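Local coordinates for protein L-lysine 6-oxidase (Marinomonas mediterranea, PDB 3WEU) that oxidises the epsilon-amino group of free L-lysine with molecular oxygen, using a cysteine tryptophylquinone cofactor and releasing ammonium and antibacterial hydrogen peroxide, at residues N257-S262 with A407-L412; T264-G269 with D465-K470; V268-F273 with D278-A283; A293-D298 with G414-G419; W455-Q458 with I462-D465. All blocks are in the same frame, centred on the assembly; numbering follows the deposited sequence.

How the contacts relate
Helix 261-272 is common to contacts 1, 2 and 3, which follow it from its N-terminal loop to the turn beyond it. Helix 407-418 serves contacts 1 and 4 (centres 13 Å apart), contact 1 joining it to the loop leading into helix 261-272. Contacts 2 and 5, with centres 6 Å apart, share Asp-465 and bring in the chain from 455 to 470. Four residues separate the segments of contact 3 and three those of contact 5, whereas those of contacts 4, 1 and 2 lie 116, 145 and 196 residues apart. Contact 1 alternates with 2 and 4, while 4 falls between the segments of 2, tying distant parts of the chain into one largely helical region.

Contact 1 of 5, residues N257-S262 with A407-L412; sequences NISTLS and ATQLFL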
# COMPACT_ATOMS: atom_id res chain seq x y z
N ASN A 257 30.19 -19.03 -14.09
CA ASN A 257 29.05 -19.92 -14.02
C ASN A 257 29.42 -21.31 -14.53
O ASN A 257 30.12 -21.47 -15.52
CB ASN A 257 27.87 -19.34 -14.82
CG ASN A 257 27.36 -18.03 -14.20
OD1 ASN A 257 26.60 -18.07 -13.25
ND2 ASN A 257 27.84 -16.88 -14.68
N ILE A 258 28.96 -22.33 -13.81
CA ILE A 258 29.16 -23.69 -14.21
C ILE A 258 28.77 -23.94 -15.67
O ILE A 258 29.56 -24.54 -16.42
CB ILE A 258 28.47 -24.67 -13.26
CG1 ILE A 258 29.22 -24.72 -11.91
CG2 ILE A 258 28.45 -26.09 -13.90
CD1 ILE A 258 28.38 -25.30 -10.76
N SER A 259 27.59 -23.47 -16.06
CA SER A 259 27.19 -23.44 -17.48
C SER A 259 26.99 -21.97 -17.87
O SER A 259 26.10 -21.26 -17.36
CB SER A 259 25.94 -24.29 -17.75
OG SER A 259 26.08 -25.63 -17.24
N THR A 260 27.90 -21.50 -18.70
CA THR A 260 27.89 -20.13 -19.23
C THR A 260 27.06 -20.06 -20.50
O THR A 260 26.75 -21.08 -21.16
CB THR A 260 29.29 -19.59 -19.58
OG1 THR A 260 29.76 -20.21 -20.79
CG2 THR A 260 30.30 -19.91 -18.48
N LEU A 261 26.76 -18.83 -20.91
CA LEU A 261 26.09 -18.68 -22.22
C LEU A 261 26.95 -19.11 -23.39
O LEU A 261 26.44 -19.58 -24.43
CB LEU A 261 25.60 -17.27 -22.40
CG LEU A 261 24.28 -16.94 -23.09
CD1 LEU A 261 24.50 -16.46 -24.48
CD2 LEU A 261 23.12 -17.95 -23.00
N SER A 262 28.28 -19.04 -23.25
CA SER A 262 29.14 -19.71 -24.26
C SER A 262 28.93 -21.23 -24.32
O SER A 262 28.79 -21.78 -25.42
CB SER A 262 30.61 -19.39 -24.09
OG SER A 262 31.42 -20.04 -25.07
N ALA A 407 23.72 -30.51 -22.26
CA ALA A 407 23.84 -31.85 -22.80
C ALA A 407 25.25 -32.14 -23.31
O ALA A 407 25.74 -33.24 -23.12
CB ALA A 407 22.82 -32.08 -23.91
N THR A 408 25.92 -31.11 -23.79
CA THR A 408 27.29 -31.28 -24.29
C THR A 408 28.31 -31.39 -23.16
O THR A 408 29.15 -32.31 -23.15
CB THR A 408 27.62 -30.23 -25.37
OG1 THR A 408 26.66 -30.40 -26.44
CG2 THR A 408 29.08 -30.37 -25.87
N GLN A 409 28.17 -30.52 -22.13
CA GLN A 409 29.01 -30.69 -20.99
C GLN A 409 28.87 -32.06 -20.42
O GLN A 409 29.83 -32.69 -20.02
CB GLN A 409 28.67 -29.66 -19.92
CG GLN A 409 28.93 -28.24 -20.32
CD GLN A 409 28.45 -27.26 -19.25
OE1 GLN A 409 27.24 -27.26 -18.88
NE2 GLN A 409 29.37 -26.49 -18.69
N LEU A 410 27.64 -32.53 -20.32
CA LEU A 410 27.43 -33.81 -19.62
C LEU A 410 27.92 -34.99 -20.47
O LEU A 410 28.52 -35.95 -19.95
CB LEU A 410 25.98 -33.94 -19.27
CG LEU A 410 25.60 -35.19 -18.51
CD1 LEU A 410 26.13 -35.14 -17.07
CD2 LEU A 410 24.11 -35.46 -18.50
N PHE A 411 27.75 -34.88 -21.79
CA PHE A 411 28.31 -35.89 -22.68
C PHE A 411 29.84 -36.04 -22.46
O PHE A 411 30.40 -37.11 -22.30
CB PHE A 411 28.05 -35.54 -24.14
CG PHE A 411 28.84 -36.38 -25.06
CD1 PHE A 411 28.57 -37.73 -25.13
CD2 PHE A 411 29.93 -35.88 -25.70
CE1 PHE A 411 29.33 -38.57 -25.92
CE2 PHE A 411 30.70 -36.70 -26.50
CZ PHE A 411 30.41 -38.06 -26.61
N LEU A 412 30.52 -34.91 -22.44
CA LEU A 412 31.94 -34.91 -22.24
C LEU A 412 32.35 -35.42 -20.88
O LEU A 412 33.32 -36.19 -20.75
CB LEU A 412 32.50 -33.52 -22.55
CG LEU A 412 32.37 -32.97 -23.96
CD1 LEU A 412 32.67 -31.49 -24.10
CD2 LEU A 412 33.33 -33.69 -24.88
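Gln-409 spans the gap between helix 407-418 and the loop 257-260 and meets both Ile-258 and Ser-259 with its terminal amide. Its CB leaves the helix in the direction of the loop. CG lies anti to the carbonyl carbon (chi1 -64°), and the chain then runs extended to CD, so the methylene groups serve as a spacer between backbones whose closest CA atoms, those of Ser-259 and Gln-409, are 8.3 Å apart. At the tip the two ends of the amide divide the work. Gln-409 OE1 accepts from Ser-259 OG at 2.6 Å, the hydroxyl lying in the carbonyl plane on a lone pair. Gln-409 NE2 donates to Ile-258 O at 3.0 Å, with an N-H...O angle of 154°; the acceptor lies nearly in the plane of the amide, while the donor is tilted from the peptide carbonyl plane. Ile-258 itself turns its side chain elsewhere, against Leu-405 and Ile-306, and offers only its carbonyl here.

The loop leads straight into helix 261-272, with Thr-260 at the N-cap position. Arg-305 of helix 295-308 also donates to Ile-258 O, which thus receives two N-H groups. Since the amide donates at one end and accepts at the other, the two bonds together define which end is nitrogen, restrict rotation about its last torsion and satisfy polar atoms of buried residues.

Contact 2 of 5, residues T264-G269 with D465-K470; sequences TCFDVG and DAYQIK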
# COMPACT_ATOMS: atom_id res chain seq x y z
N THR A 264 26.16 -22.57 -23.65
CA THR A 264 24.86 -22.69 -24.30
C THR A 264 25.02 -22.66 -25.83
O THR A 264 24.51 -23.55 -26.57
CB THR A 264 23.88 -21.61 -23.86
OG1 THR A 264 23.65 -21.73 -22.45
CG2 THR A 264 22.55 -21.74 -24.63
N CYS A 265 25.74 -21.65 -26.32
CA CYS A 265 25.93 -21.50 -27.77
C CYS A 265 26.67 -22.71 -28.34
O CYS A 265 26.31 -23.17 -29.43
CB CYS A 265 26.64 -20.17 -28.13
SG CYS A 265 25.58 -18.76 -27.83
N PHE A 266 27.71 -23.20 -27.64
CA PHE A 266 28.46 -24.35 -28.05
C PHE A 266 27.56 -25.59 -28.16
O PHE A 266 27.56 -26.29 -29.15
CB PHE A 266 29.63 -24.60 -27.06
CG PHE A 266 30.55 -25.69 -27.47
CD1 PHE A 266 31.36 -25.51 -28.59
CD2 PHE A 266 30.53 -26.94 -26.86
CE1 PHE A 266 32.16 -26.55 -29.04
CE2 PHE A 266 31.36 -27.94 -27.28
CZ PHE A 266 32.20 -27.76 -28.36
N ASP A 267 26.76 -25.84 -27.12
CA ASP A 267 25.88 -27.01 -27.10
C ASP A 267 24.87 -26.96 -28.25
O ASP A 267 24.67 -27.96 -28.94
CB ASP A 267 25.15 -27.01 -25.75
CG ASP A 267 24.06 -28.05 -25.63
OD1 ASP A 267 24.36 -29.24 -25.86
OD2 ASP A 267 22.94 -27.62 -25.24
N VAL A 268 24.23 -25.81 -28.43
CA VAL A 268 23.35 -25.59 -29.55
C VAL A 268 24.06 -25.87 -30.86
O VAL A 268 23.50 -26.56 -31.78
CB VAL A 268 22.74 -24.17 -29.52
CG1 VAL A 268 22.01 -23.85 -30.82
CG2 VAL A 268 21.80 -23.99 -28.39
N GLY A 269 25.29 -25.41 -30.95
CA GLY A 269 26.12 -25.59 -32.13
C GLY A 269 26.42 -27.04 -32.48
O GLY A 269 26.35 -27.47 -33.67
N ASP A 465 24.20 -19.71 -37.57
CA ASP A 465 25.16 -20.79 -37.40
C ASP A 465 25.62 -20.71 -35.94
O ASP A 465 25.21 -19.80 -35.19
CB ASP A 465 26.36 -20.56 -38.36
CG ASP A 465 27.17 -21.80 -38.61
OD1 ASP A 465 27.09 -22.85 -37.90
OD2 ASP A 465 27.99 -21.72 -39.55
N ALA A 466 26.43 -21.65 -35.50
CA ALA A 466 26.90 -21.70 -34.12
C ALA A 466 27.48 -20.32 -33.73
O ALA A 466 28.24 -19.75 -34.51
CB ALA A 466 27.97 -22.75 -34.00
N TYR A 467 27.02 -19.79 -32.59
CA TYR A 467 27.44 -18.51 -32.02
C TYR A 467 26.95 -17.28 -32.77
O TYR A 467 27.33 -16.18 -32.42
CB TYR A 467 28.96 -18.43 -31.84
CG TYR A 467 29.50 -19.20 -30.63
CD1 TYR A 467 29.72 -20.57 -30.71
CD2 TYR A 467 29.78 -18.56 -29.41
CE1 TYR A 467 30.20 -21.31 -29.64
CE2 TYR A 467 30.26 -19.28 -28.34
CZ TYR A 467 30.51 -20.64 -28.47
OH TYR A 467 31.00 -21.41 -27.42
N GLN A 468 26.20 -17.45 -33.86
CA GLN A 468 25.83 -16.30 -34.70
C GLN A 468 24.36 -16.06 -34.79
O GLN A 468 23.65 -16.91 -35.34
CB GLN A 468 26.29 -16.56 -36.10
CG GLN A 468 27.74 -16.46 -36.36
CD GLN A 468 27.97 -16.59 -37.88
OE1 GLN A 468 27.02 -16.45 -38.73
NE2 GLN A 468 29.20 -16.88 -38.23
N ILE A 469 23.92 -14.93 -34.28
CA ILE A 469 22.51 -14.58 -34.25
C ILE A 469 22.05 -14.23 -35.67
O ILE A 469 22.67 -13.42 -36.34
CB ILE A 469 22.26 -13.39 -33.34
CG1 ILE A 469 22.67 -13.74 -31.89
CG2 ILE A 469 20.80 -12.94 -33.43
CD1 ILE A 469 21.94 -14.94 -31.25
N LYS A 470 20.98 -14.88 -36.09
CA LYS A 470 20.34 -14.54 -37.37
C LYS A 470 19.60 -13.27 -37.27
O LYS A 470 18.81 -13.05 -36.35
CB LYS A 470 19.32 -15.68 -37.68
CG LYS A 470 18.68 -15.56 -39.08
CD LYS A 470 17.58 -16.61 -39.22
CE LYS A 470 18.07 -17.97 -39.66
NZ LYS A 470 17.25 -19.07 -39.05
O HOH W 1 25.12 -21.51 -31.21
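Cys-265 sets its CB squarely over one face of the Tyr-467 ring, one of two tightly packed places in the contact. The carbon stands 3.6 Å from the ring centroid, only 7° off the normal, a CH-pi contact in which Cys-265 CB is almost equally distant from the ring carbons. Cys-265 SG is farther out, 4.9 Å from the same centroid, and makes a longer sulfur-aromatic contact above the face. The next residue continues the packing at the phenolic end, where Phe-266 CB touches Tyr-467 OH at 3.5 Å. With CG anti to the backbone N (chi1 -175°), the Phe-266 ring leads away from the turn and meets the ring of Tyr-429. Tyr-467 OH is hydrogen-bonded to Ser-262 OG, one turn before Phe-266 on helix 261-272, which fixes the tip of the ring.

The second tight place is at Gly-269, whose lack of a side chain lets its CA come within 4.4 Å of Ala-466 CA. Ala-466 CB rests on Gly-269 CA at 3.9 Å. Between these two places the surfaces are bridged less directly: a water donates to Cys-265 O at 2.7 Å and accepts from Tyr-467 N at 2.9 Å. Gln-468 points away from the helix, and Asp-465, Gln-468 and Lys-470, all partly exposed, make no contact with it.

Residues 465-468 form a type II beta turn that presents Ala-466 and Tyr-467 to helix 261-272. Tyr-467 also packs on helix 433-439 through Asp-435, Thr-436 and Ile-439, so the turn before strand 468-469 is lodged against two helices.

Contact 3 of 5, residues V268-F273 with D278-A283; sequences VGVRNF and DMYDSA. With EDO (1,2-ethanediol), chain O.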
# COMPACT_ATOMS: atom_id res chain seq x y z
N VAL A 268 24.23 -25.81 -28.43
CA VAL A 268 23.35 -25.59 -29.55
C VAL A 268 24.06 -25.87 -30.86
O VAL A 268 23.50 -26.56 -31.78
CB VAL A 268 22.74 -24.17 -29.52
CG1 VAL A 268 22.01 -23.85 -30.82
CG2 VAL A 268 21.80 -23.99 -28.39
N GLY A 269 25.29 -25.41 -30.95
CA GLY A 269 26.12 -25.59 -32.13
C GLY A 269 26.42 -27.04 -32.48
O GLY A 269 26.35 -27.47 -33.67
N VAL A 270 26.79 -27.77 -31.44
CA VAL A 270 27.17 -29.17 -31.59
C VAL A 270 25.94 -29.96 -32.04
O VAL A 270 26.02 -30.79 -32.96
CB VAL A 270 27.77 -29.72 -30.25
CG1 VAL A 270 27.87 -31.23 -30.28
CG2 VAL A 270 29.16 -29.14 -30.04
N ARG A 271 24.81 -29.73 -31.37
CA ARG A 271 23.60 -30.52 -31.61
C ARG A 271 22.78 -30.02 -32.81
O ARG A 271 21.91 -30.75 -33.31
CB ARG A 271 22.73 -30.55 -30.38
CG ARG A 271 23.29 -31.37 -29.20
CD ARG A 271 22.35 -31.45 -27.97
NE ARG A 271 22.12 -30.12 -27.42
CZ ARG A 271 21.10 -29.33 -27.72
NH1 ARG A 271 21.05 -28.09 -27.25
NH2 ARG A 271 20.08 -29.76 -28.50
N ASN A 272 23.02 -28.82 -33.27
CA ASN A 272 22.21 -28.32 -34.38
C ASN A 272 22.93 -27.85 -35.62
O ASN A 272 22.30 -27.74 -36.65
CB ASN A 272 21.32 -27.18 -33.91
CG ASN A 272 20.32 -27.64 -32.89
OD1 ASN A 272 19.35 -28.29 -33.21
ND2 ASN A 272 20.58 -27.33 -31.64
N PHE A 273 24.19 -27.51 -35.53
CA PHE A 273 24.88 -26.88 -36.65
C PHE A 273 26.14 -27.61 -36.98
O PHE A 273 26.98 -27.04 -37.62
CB PHE A 273 25.17 -25.41 -36.30
CG PHE A 273 23.96 -24.60 -36.15
CD1 PHE A 273 23.30 -24.13 -37.31
CD2 PHE A 273 23.44 -24.25 -34.90
CE1 PHE A 273 22.15 -23.39 -37.19
CE2 PHE A 273 22.26 -23.50 -34.80
CZ PHE A 273 21.64 -23.07 -35.92
N ASP A 278 32.97 -34.74 -35.19
CA ASP A 278 33.47 -35.90 -34.44
C ASP A 278 32.73 -36.20 -33.13
O ASP A 278 32.83 -37.30 -32.60
CB ASP A 278 34.96 -35.74 -34.12
CG ASP A 278 35.86 -35.85 -35.35
OD1 ASP A 278 35.41 -36.33 -36.39
OD2 ASP A 278 37.00 -35.36 -35.27
N MET A 279 32.02 -35.22 -32.58
CA MET A 279 31.37 -35.38 -31.29
C MET A 279 29.94 -35.82 -31.41
O MET A 279 29.39 -36.48 -30.50
CB MET A 279 31.39 -34.04 -30.52
CG MET A 279 31.26 -34.27 -29.04
SD MET A 279 30.93 -32.78 -28.08
CE MET A 279 32.35 -31.80 -28.35
N TYR A 280 29.32 -35.44 -32.52
CA TYR A 280 27.88 -35.65 -32.63
C TYR A 280 27.52 -35.99 -34.05
O TYR A 280 28.03 -35.37 -34.95
CB TYR A 280 27.16 -34.36 -32.27
CG TYR A 280 25.69 -34.41 -32.15
CD1 TYR A 280 24.88 -34.03 -33.25
CD2 TYR A 280 25.08 -34.73 -30.94
CE1 TYR A 280 23.53 -34.04 -33.18
CE2 TYR A 280 23.71 -34.71 -30.84
CZ TYR A 280 22.94 -34.37 -31.96
OH TYR A 280 21.57 -34.35 -31.91
N ASP A 281 26.63 -36.96 -34.21
CA ASP A 281 26.22 -37.45 -35.54
C ASP A 281 24.91 -36.79 -35.89
O ASP A 281 23.87 -37.16 -35.37
CB ASP A 281 26.03 -38.94 -35.45
CG ASP A 281 25.70 -39.57 -36.79
OD1 ASP A 281 25.16 -38.90 -37.67
OD2 ASP A 281 26.00 -40.77 -36.92
N SER A 282 24.96 -35.76 -36.72
CA SER A 282 23.78 -34.98 -37.02
C SER A 282 22.77 -35.85 -37.80
O SER A 282 21.57 -35.79 -37.57
CB SER A 282 24.20 -33.72 -37.81
OG SER A 282 25.25 -32.98 -37.12
N ALA A 283 23.26 -36.73 -38.66
CA ALA A 283 22.33 -37.65 -39.36
C ALA A 283 21.39 -38.40 -38.38
O ALA A 283 20.18 -38.38 -38.58
CB ALA A 283 23.11 -38.61 -40.29
C1 EDO O . 18.42 -33.05 -29.07
O1 EDO O . 19.43 -32.38 -29.84
C2 EDO O . 18.69 -34.48 -29.44
O2 EDO O . 20.12 -34.65 -29.53
O HOH W 2 24.68 -30.90 -35.41
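Apolar packing between Val-270 and the pair Met-279 and Tyr-280 forms the inner part of the contact. Val-270 CG1 lies anti to the backbone N (chi1 167°), from where it reaches Tyr-280 CB at 3.8 Å and Met-279 SD at 4.1 Å. The valine and methionine side chains cross at about a right angle. Closer still, Val-270 O comes within 3.4 Å of Tyr-280 CD1.

The aromatic interaction is made by the last turn of the helix. Arg-271 CA sits over one face of the Tyr-280 ring in a CH-pi contact, 4.0 Å from the centroid and displaced toward the rim, and Arg-271 CG touches Tyr-280 CE2. The guanidinium group is not stacked on the ring: the two planes are nearly perpendicular, and its NH1 forms a salt bridge with Asp-267 one turn back on the helix. Tyr-287, from the other strand of the small antiparallel sheet 280-281/286-287, meets the Tyr-280 ring edge-to-face.

Between the two segments the polar links run through a water and a diol. The water donates both to Val-270 O and to Ser-282 OG, at 2.8 Å each; Ser-282 OG is also bonded to Asp-274. A 1,2-ethanediol probably left from crystallisation takes a bond on O1 from Arg-271 NH2 at 3.0 Å and shares one between O2 and Tyr-280 OH at 2.8 Å, lying at the edge of both flat groups.

Helix and hairpin are therefore joined directly by dispersion and CH-pi contacts; the bridging water and the partly exposed Arg-271 and Tyr-280 are consistent with a partly solvated margin.

Contact 4 of 5, residues A293-D298 with G414-G419; sequences ANFDRD and GQWAEG
Ala-293 faces helix 407-418 with its methyl group and meets Gln-415, CB to CB, at 4.2 Å. Beyond that point the glutamine chain bends away at chi2 and gives its NE2 to the carbonyls of Tyr-291 and Ser-289, so only its base takes part here. Ala-293 is also paired through its backbone with Glu-420 and Thr-422, in the short parallel pairing of strands 293-294 and 421-422.

Asn-294 ends the strand and is the N-cap of helix 295-308: its OD1 accepts from Arg-297 N at 2.8 Å, an approach tilted from the carbonyl plane. Helix 407-418, on the other side of the contact, is closed at its C-terminal end by a Schellman motif, in which Gly-419 has positive phi.

Phe-295 carries the aromatic part of the contact. Its CG is anti to the backbone N (chi1 -177°), and the ring runs beside that of Trp-416, both side chains pointing the same way. Phe-295 CD1 lies 4.0 Å from Trp-416 NE1, which approaches the phenylalanine at its edge, and the ring planes are inclined at 42°, an oblique pairing. The indole N-H is bonded to Tyr-328 O.

Arg-297 turns to its neighbour Asp-298 and grips it side-on, Arg-297 NE to Asp-298 OD1 at 3.0 Å and Arg-297 NH2 to Asp-298 OD2 at 3.1 Å. Tyr-429 joins both, its OH bonded to Asp-298 OD1 and its ring in a cation-pi contact with Arg-297. Asp-298 OD2 accepts in addition from Asn-294 N at 2.8 Å, tying the salt bridge to the start of the helix.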
# COMPACT_ATOMS: atom_id res chain seq x y z
N ALA A 293 37.39 -37.08 -25.10
CA ALA A 293 37.39 -35.74 -24.53
C ALA A 293 38.80 -35.39 -24.14
O ALA A 293 39.72 -36.24 -24.13
CB ALA A 293 36.46 -35.71 -23.29
N ASN A 294 39.00 -34.17 -23.73
CA ASN A 294 40.29 -33.75 -23.26
C ASN A 294 40.08 -33.23 -21.82
O ASN A 294 39.23 -32.36 -21.59
CB ASN A 294 40.85 -32.61 -24.11
CG ASN A 294 42.16 -32.04 -23.55
OD1 ASN A 294 42.21 -30.90 -23.04
ND2 ASN A 294 43.24 -32.84 -23.64
N PHE A 295 40.92 -33.67 -20.87
CA PHE A 295 40.71 -33.25 -19.51
C PHE A 295 40.78 -31.74 -19.34
O PHE A 295 39.86 -31.11 -18.77
CB PHE A 295 41.68 -33.89 -18.56
CG PHE A 295 41.40 -33.51 -17.11
CD1 PHE A 295 40.37 -34.09 -16.42
CD2 PHE A 295 42.14 -32.49 -16.51
CE1 PHE A 295 40.08 -33.72 -15.13
CE2 PHE A 295 41.89 -32.13 -15.20
CZ PHE A 295 40.86 -32.74 -14.52
N ASP A 296 41.87 -31.14 -19.74
CA ASP A 296 42.06 -29.75 -19.53
C ASP A 296 41.00 -28.86 -20.22
O ASP A 296 40.59 -27.87 -19.65
CB ASP A 296 43.46 -29.23 -19.94
CG ASP A 296 44.61 -29.71 -19.02
OD1 ASP A 296 44.42 -30.02 -17.87
OD2 ASP A 296 45.75 -29.82 -19.51
N ARG A 297 40.62 -29.17 -21.44
CA ARG A 297 39.70 -28.35 -22.20
C ARG A 297 38.25 -28.58 -21.75
O ARG A 297 37.48 -27.65 -21.67
CB ARG A 297 39.78 -28.72 -23.70
CG ARG A 297 38.92 -27.93 -24.68
CD ARG A 297 39.01 -28.45 -26.17
NE ARG A 297 38.46 -29.77 -26.20
CZ ARG A 297 38.63 -30.68 -27.16
NH1 ARG A 297 39.36 -30.40 -28.23
NH2 ARG A 297 38.06 -31.89 -27.02
N ASP A 298 37.88 -29.82 -21.49
CA ASP A 298 36.47 -30.16 -21.35
C ASP A 298 36.01 -30.38 -19.92
O ASP A 298 34.84 -30.16 -19.58
CB ASP A 298 36.13 -31.43 -22.13
CG ASP A 298 36.45 -31.34 -23.64
OD1 ASP A 298 36.29 -30.27 -24.25
OD2 ASP A 298 36.88 -32.42 -24.18
N GLY A 414 30.72 -37.71 -19.25
CA GLY A 414 30.50 -39.15 -19.37
C GLY A 414 31.64 -39.83 -20.13
O GLY A 414 31.98 -40.97 -19.82
N GLN A 415 32.23 -39.15 -21.13
CA GLN A 415 33.38 -39.69 -21.81
C GLN A 415 34.56 -39.78 -20.84
O GLN A 415 35.29 -40.78 -20.80
CB GLN A 415 33.73 -38.84 -23.03
CG GLN A 415 32.71 -38.86 -24.15
CD GLN A 415 32.32 -40.25 -24.56
OE1 GLN A 415 31.37 -40.85 -24.00
NE2 GLN A 415 33.02 -40.79 -25.55
N TRP A 416 34.76 -38.75 -20.05
CA TRP A 416 35.72 -38.80 -18.99
C TRP A 416 35.49 -39.95 -18.07
O TRP A 416 36.45 -40.72 -17.78
CB TRP A 416 35.79 -37.45 -18.23
CG TRP A 416 36.56 -37.46 -16.98
CD1 TRP A 416 37.92 -37.28 -16.82
CD2 TRP A 416 36.03 -37.56 -15.66
NE1 TRP A 416 38.26 -37.33 -15.50
CE2 TRP A 416 37.12 -37.53 -14.76
CE3 TRP A 416 34.76 -37.78 -15.15
CZ2 TRP A 416 36.95 -37.60 -13.40
CZ3 TRP A 416 34.60 -37.90 -13.77
CH2 TRP A 416 35.67 -37.78 -12.93
N ALA A 417 34.24 -40.14 -17.64
CA ALA A 417 33.93 -41.22 -16.71
C ALA A 417 34.29 -42.61 -17.34
O ALA A 417 34.85 -43.51 -16.66
CB ALA A 417 32.47 -41.19 -16.40
N GLU A 418 33.93 -42.75 -18.61
CA GLU A 418 34.36 -43.93 -19.41
C GLU A 418 35.84 -44.14 -19.62
O GLU A 418 36.21 -45.24 -19.99
CB GLU A 418 33.69 -43.98 -20.76
CG GLU A 418 32.18 -44.10 -20.64
CD GLU A 418 31.70 -45.48 -20.19
OE1 GLU A 418 32.49 -46.42 -20.06
OE2 GLU A 418 30.51 -45.61 -20.00
N GLY A 419 36.69 -43.14 -19.41
CA GLY A 419 38.11 -43.29 -19.67
C GLY A 419 38.48 -42.84 -21.10
O GLY A 419 39.64 -42.90 -21.48

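Contact 5 of 5, residues W455-Q458 with I462-D465; sequences WSLQ and IYKD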
# COMPACT_ATOMS: atom_id res chain seq x y z
N TRP A 455 15.86 -18.32 -22.16
CA TRP A 455 15.93 -19.60 -22.85
C TRP A 455 15.68 -19.54 -24.32
O TRP A 455 15.85 -20.56 -25.02
CB TRP A 455 15.05 -20.67 -22.15
CG TRP A 455 13.79 -20.16 -21.60
CD1 TRP A 455 13.40 -20.18 -20.31
CD2 TRP A 455 12.68 -19.64 -22.35
NE1 TRP A 455 12.14 -19.66 -20.18
CE2 TRP A 455 11.65 -19.37 -21.42
CE3 TRP A 455 12.43 -19.44 -23.72
CZ2 TRP A 455 10.40 -18.78 -21.79
CZ3 TRP A 455 11.15 -18.91 -24.10
CH2 TRP A 455 10.18 -18.55 -23.12
N SER A 456 15.40 -18.35 -24.85
CA SER A 456 15.43 -18.23 -26.31
C SER A 456 16.79 -18.51 -26.86
O SER A 456 16.94 -18.93 -28.00
CB SER A 456 14.90 -16.84 -26.74
OG SER A 456 15.66 -15.77 -26.21
N LEU A 457 17.84 -18.27 -26.08
CA LEU A 457 19.17 -18.55 -26.59
C LEU A 457 19.50 -20.00 -26.76
O LEU A 457 20.53 -20.36 -27.38
CB LEU A 457 20.22 -17.93 -25.67
CG LEU A 457 20.55 -16.44 -25.80
CD1 LEU A 457 21.38 -16.26 -27.02
CD2 LEU A 457 19.35 -15.53 -25.81
N GLN A 458 18.67 -20.87 -26.18
CA GLN A 458 18.81 -22.28 -26.38
C GLN A 458 18.15 -22.75 -27.69
O GLN A 458 18.35 -23.90 -28.12
CB GLN A 458 18.16 -23.05 -25.23
CG GLN A 458 18.97 -22.96 -23.93
CD GLN A 458 18.22 -23.60 -22.79
OE1 GLN A 458 17.66 -24.70 -22.93
NE2 GLN A 458 18.14 -22.88 -21.65
N ILE A 462 17.01 -19.16 -33.68
CA ILE A 462 17.47 -17.78 -33.68
C ILE A 462 18.84 -17.57 -34.22
O ILE A 462 19.28 -16.43 -34.33
CB ILE A 462 17.38 -17.14 -32.28
CG1 ILE A 462 18.45 -17.66 -31.33
CG2 ILE A 462 16.01 -17.34 -31.69
CD1 ILE A 462 18.67 -16.78 -30.14
N TYR A 463 19.54 -18.63 -34.56
CA TYR A 463 20.89 -18.59 -35.06
C TYR A 463 20.99 -18.89 -36.51
O TYR A 463 20.32 -19.77 -36.99
CB TYR A 463 21.78 -19.64 -34.41
CG TYR A 463 21.94 -19.52 -32.86
CD1 TYR A 463 21.08 -20.15 -32.01
CD2 TYR A 463 22.97 -18.79 -32.30
CE1 TYR A 463 21.17 -20.01 -30.63
CE2 TYR A 463 23.11 -18.66 -30.93
CZ TYR A 463 22.21 -19.27 -30.09
OH TYR A 463 22.41 -19.13 -28.75
N LYS A 464 21.91 -18.24 -37.20
CA LYS A 464 22.22 -18.67 -38.56
C LYS A 464 23.35 -19.66 -38.59
O LYS A 464 23.49 -20.38 -39.57
CB LYS A 464 22.50 -17.44 -39.46
CG LYS A 464 23.37 -16.37 -38.85
CD LYS A 464 23.45 -15.18 -39.81
CE LYS A 464 24.37 -14.10 -39.30
NZ LYS A 464 25.80 -14.57 -39.38
N ASP A 465 24.20 -19.71 -37.57
CA ASP A 465 25.16 -20.79 -37.40
C ASP A 465 25.62 -20.71 -35.94
O ASP A 465 25.21 -19.80 -35.19
CB ASP A 465 26.36 -20.56 -38.36
CG ASP A 465 27.17 -21.80 -38.61
OD1 ASP A 465 27.09 -22.85 -37.90
OD2 ASP A 465 27.99 -21.72 -39.55
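Residues 455-458 form a 3-10 turn, with Gln-458 N bonded to Trp-455 O, and the chain returns after three residues so that Leu-457 and Ile-462 have the closest CA atoms, 7.3 Å apart. Beyond them the chain turns a corner at Lys-464, so that what precedes it and what follows serve different sheets or faces.

The polar link is made by Tyr-463, whose OH donates to Leu-457 O at 2.6 Å. The hydroxyl lies in the carbonyl plane, on a lone pair, and the acceptor in turn lies at the edge of the tyrosine ring, near its plane. A side chain from the returning arm thereby takes up a carbonyl of the 3-10 turn, a side-chain-to-backbone bond within the connection between helix 433-439 and strand 468-469. The same tyrosine packs on Cys-265 and Val-268 of helix 261-272.

Aliphatic groups pack beside this bond. Leu-457 CD1 comes within 3.5 Å of Tyr-463 OH, the two side chains crossing at about a right angle. Ile-462 has CG1 between its backbone N and carbonyl carbon (chi1 74°), and CD1, anti along chi2, lies against the 3-10 turn. There Ile-462 CD1 approaches Ser-456 O at 3.5 Å. Its apolar partner is Leu-457 CD1, 4.2 Å from Ile-462 CD1. Glu-489 and Cys-490 of helix 489-492 touch both Ser-456 and Ile-462, and Leu-261 packs on Leu-457.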